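Local structure of CELL division protein FTSZ homolog 1 (Methanocaldococcus jannaschii, 2VAP) at residues A140-V143 with A144-K148; E59-E62 with G63-T66. The protein binds GTP and, as a tubulin homologue, probably hydrolyses it and polymerises into the Z ring at the future cell division site. All blocks are in the same frame, centred on the assembly; numbering follows the deposited sequence.

Interaction 1: residues A140-V143 with A144-K148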
# COMPACT_ATOMS: atom_id res chain seq x y z
N ALA A 140 -1.83 7.74 -11.67
CA ALA A 140 -0.98 6.84 -10.87
C ALA A 140 0.31 6.39 -11.57
O ALA A 140 1.38 6.49 -10.98
CB ALA A 140 -1.79 5.64 -10.35
N PRO A 141 0.21 5.90 -12.83
CA PRO A 141 1.43 5.53 -13.56
C PRO A 141 2.38 6.70 -13.84
O PRO A 141 3.59 6.50 -13.91
CB PRO A 141 0.90 4.96 -14.89
CG PRO A 141 -0.52 4.59 -14.60
CD PRO A 141 -0.99 5.64 -13.65
N VAL A 142 1.83 7.90 -13.99
CA VAL A 142 2.65 9.10 -14.19
C VAL A 142 3.43 9.45 -12.92
O VAL A 142 4.63 9.72 -12.98
CB VAL A 142 1.80 10.32 -14.66
CG1 VAL A 142 2.68 11.55 -14.86
CG2 VAL A 142 1.06 9.99 -15.95
N VAL A 143 2.75 9.42 -11.77
CA VAL A 143 3.41 9.63 -10.48
C VAL A 143 4.51 8.59 -10.26
O VAL A 143 5.61 8.92 -9.82
CB VAL A 143 2.40 9.61 -9.29
CG1 VAL A 143 3.11 9.84 -7.96
CG2 VAL A 143 1.31 10.66 -9.49
N ALA A 144 4.20 7.33 -10.59
CA ALA A 144 5.15 6.23 -10.48
C ALA A 144 6.39 6.46 -11.35
O ALA A 144 7.52 6.23 -10.90
CB ALA A 144 4.49 4.91 -10.84
N GLU A 145 6.19 6.94 -12.58
CA GLU A 145 7.29 7.25 -13.49
C GLU A 145 8.17 8.38 -12.94
O GLU A 145 9.40 8.29 -12.98
CB GLU A 145 6.77 7.60 -14.89
CG GLU A 145 7.88 7.80 -15.92
CD GLU A 145 7.36 8.14 -17.31
OE1 GLU A 145 6.14 8.32 -17.49
OE2 GLU A 145 8.20 8.22 -18.24
N ILE A 146 7.52 9.42 -12.41
CA ILE A 146 8.23 10.55 -11.80
C ILE A 146 9.03 10.09 -10.58
O ILE A 146 10.18 10.51 -10.39
CB ILE A 146 7.24 11.69 -11.42
CG1 ILE A 146 6.63 12.31 -12.69
CG2 ILE A 146 7.94 12.77 -10.59
CD1 ILE A 146 5.37 13.14 -12.44
N SER A 147 8.43 9.21 -9.78
CA SER A 147 9.09 8.64 -8.60
C SER A 147 10.34 7.84 -8.98
O SER A 147 11.38 7.98 -8.33
CB SER A 147 8.12 7.76 -7.82
OG SER A 147 8.78 7.12 -6.73
N LYS A 148 10.23 7.01 -10.01
CA LYS A 148 11.36 6.22 -10.49
C LYS A 148 12.53 7.11 -10.94
O LYS A 148 13.69 6.80 -10.66
CB LYS A 148 10.94 5.29 -11.63
CG LYS A 148 10.17 4.04 -11.20
CD LYS A 148 10.99 3.13 -10.29
CE LYS A 148 12.13 2.44 -11.03
NZ LYS A 148 13.07 1.77 -10.08
O HOH W 1 3.77 7.01 -16.98
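Pro141 O is gripped from two directions: Glu145 N donates to it over 3.0 Å, and water 1 adds a weak bond while also donating to Glu145 OE1 at 2.8 Å. Residues 140-148 make more than two turns of helix 135-149, which connects strands 124-130 and 153-160 in a beta-alpha-beta crossover of the GTPase domain. Glu145 reaches the water because CG lies anti to the backbone N (chi1 -174°) on an extended chain, which suits a residue on the helix's more open side. Neither Pro141 N, which has no hydrogen, nor Val142 N bonds to the turn before, and the helix is kinked there; from Ala140 O onward each carbonyl takes the N-H four residues on. The shortest is Ser147 N to Val143 O, 2.8 Å. Different faces of the helix meet different neighbours. Small Ala140 and branched Val143 pack on Ile127 of strand 124-130, Ala144 lets Leu180 of helix 167-181 come close, and Ser147 OG is hydrogen-bonded to Thr154 OG1. Ile146 turns to helix 112-119, where it meets Ala112 and Ile115. Along the helix it also touches Val142, their side chains crossing at an angle, with Val142 CG1 4.0 Å from Ile146 CD1.

Interaction 2: residues E59-E62 with G63-T66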
# COMPACT_ATOMS: atom_id res chain seq x y z
N GLU A 59 -5.81 9.98 11.20
CA GLU A 59 -5.36 8.95 12.15
C GLU A 59 -3.91 9.18 12.58
O GLU A 59 -3.50 8.76 13.66
CB GLU A 59 -5.52 7.55 11.55
CG GLU A 59 -6.97 7.08 11.44
CD GLU A 59 -7.10 5.74 10.74
OE1 GLU A 59 -8.10 5.55 10.01
OE2 GLU A 59 -6.22 4.87 10.91
N GLY A 60 -3.14 9.84 11.72
CA GLY A 60 -1.76 10.20 12.02
C GLY A 60 -0.77 9.13 11.62
O GLY A 60 -0.20 8.45 12.47
N ILE A 61 -0.57 8.98 10.31
CA ILE A 61 0.45 8.06 9.77
C ILE A 61 1.84 8.57 10.15
O ILE A 61 2.17 9.74 9.94
CB ILE A 61 0.30 7.84 8.23
CG1 ILE A 61 1.33 6.83 7.72
CG2 ILE A 61 0.36 9.17 7.46
CD1 ILE A 61 1.01 6.23 6.36
N GLU A 62 2.66 7.68 10.71
CA GLU A 62 3.95 8.08 11.27
C GLU A 62 5.06 8.11 10.22
O GLU A 62 5.17 7.21 9.39
CB GLU A 62 4.33 7.17 12.44
CG GLU A 62 3.36 7.25 13.62
CD GLU A 62 3.90 6.62 14.89
OE1 GLU A 62 5.07 6.90 15.24
OE2 GLU A 62 3.16 5.86 15.54
N GLY A 63 5.87 9.16 10.28
CA GLY A 63 7.09 9.29 9.47
C GLY A 63 6.90 9.35 7.96
O GLY A 63 7.81 8.98 7.21
N ALA A 64 5.73 9.80 7.52
CA ALA A 64 5.44 9.90 6.09
C ALA A 64 4.72 11.19 5.73
O ALA A 64 3.79 11.61 6.42
CB ALA A 64 4.64 8.69 5.63
N LYS A 65 5.16 11.80 4.63
CA LYS A 65 4.50 12.96 4.05
C LYS A 65 3.30 12.48 3.23
O LYS A 65 3.41 11.50 2.50
CB LYS A 65 5.48 13.73 3.17
CG LYS A 65 4.93 15.03 2.57
CD LYS A 65 5.95 15.66 1.63
CE LYS A 65 5.42 16.94 1.01
NZ LYS A 65 6.44 17.58 0.13
N THR A 66 2.17 13.18 3.36
CA THR A 66 0.98 12.83 2.59
C THR A 66 0.70 13.85 1.50
O THR A 66 0.64 15.06 1.75
CB THR A 66 -0.28 12.69 3.49
OG1 THR A 66 -0.39 13.83 4.35
CG2 THR A 66 -0.19 11.42 4.34
O HOH W 2 3.59 11.95 9.26
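Between Ile61 and Thr66 the backbone turns back on itself as it passes from the end of helix 46-59 into strand 64-70, with Gly63 at the bend with positive phi (63°). No direct hydrogen bond joins 59-62 to 63-66; instead water 2 lies between the two limbs, 2.7 Å from Ile61 O and 2.9 Å from Ala64 O, placed to bridge them, though other acceptors compete for its protons. The glycines suit the path. Gly60 takes backbone angles (phi 89°) that leave no room for a side chain near Glu59 O, and positive phi at Gly63 likewise suits a residue without one.

On the inner side Ile61 bridges the turn. Its CG1 branch stands anti to the backbone N (chi1 -177°) and faces the methyl of Ala64, with CG1 4.3 Å from CB. That torsion sets the other branch, CG2, between N and the carbonyl carbon, where it meets the Thr66 methyl: Ile61 CG2 to Thr66 CG2 is 3.9 Å, the two side chains running antiparallel alongside each other. Branched Ile61 can thus serve two partners, while Ala64 is small enough to sit beside it with both touching Val223 of helix 204-227. Thr66 divides its roles, its methyl joining the apolar patch and its OG1 hydrogen-bonded elsewhere.

Glu62 starts away from the 63-66 limb and its side chain meets Lys228; its backbone is tied to the same long helix, N to Glu224 and O to Thr227. Thr66 N bonds to Asp82, and Lys65 pairs with strand 40-45. The contact thus combines a small apolar patch with water-bridged carbonyls, which suggests that glycine conformation, solvent and packing on neighbouring elements, more than bonds between the limbs, define the turn.

Overall arrangement
Both contacts belong to the GTPase domain and to elements around its six-stranded parallel sheet, with interaction 2 coming first along the chain. Their centres lie about 20 Å apart and their nearest atoms about 11 Å, without touching. Residues 59-66 lead from helix 46-59 into strand 64-70, which neighbours strand 40-45; residues 140-148 lie in helix 135-149, between strands 124-130 and 153-160. Strand 40-45 separates 64-70 from 124-130 in the sheet. Interaction 2 is at the surface, away from the annotated sites, whereas interaction 1 is buried, with the Ala140 side chain about 9 Å from the bound GDP. One lies at the turn between a helix and a strand, the other within a crossover helix, of the same Rossmann-like nucleotide-binding fold.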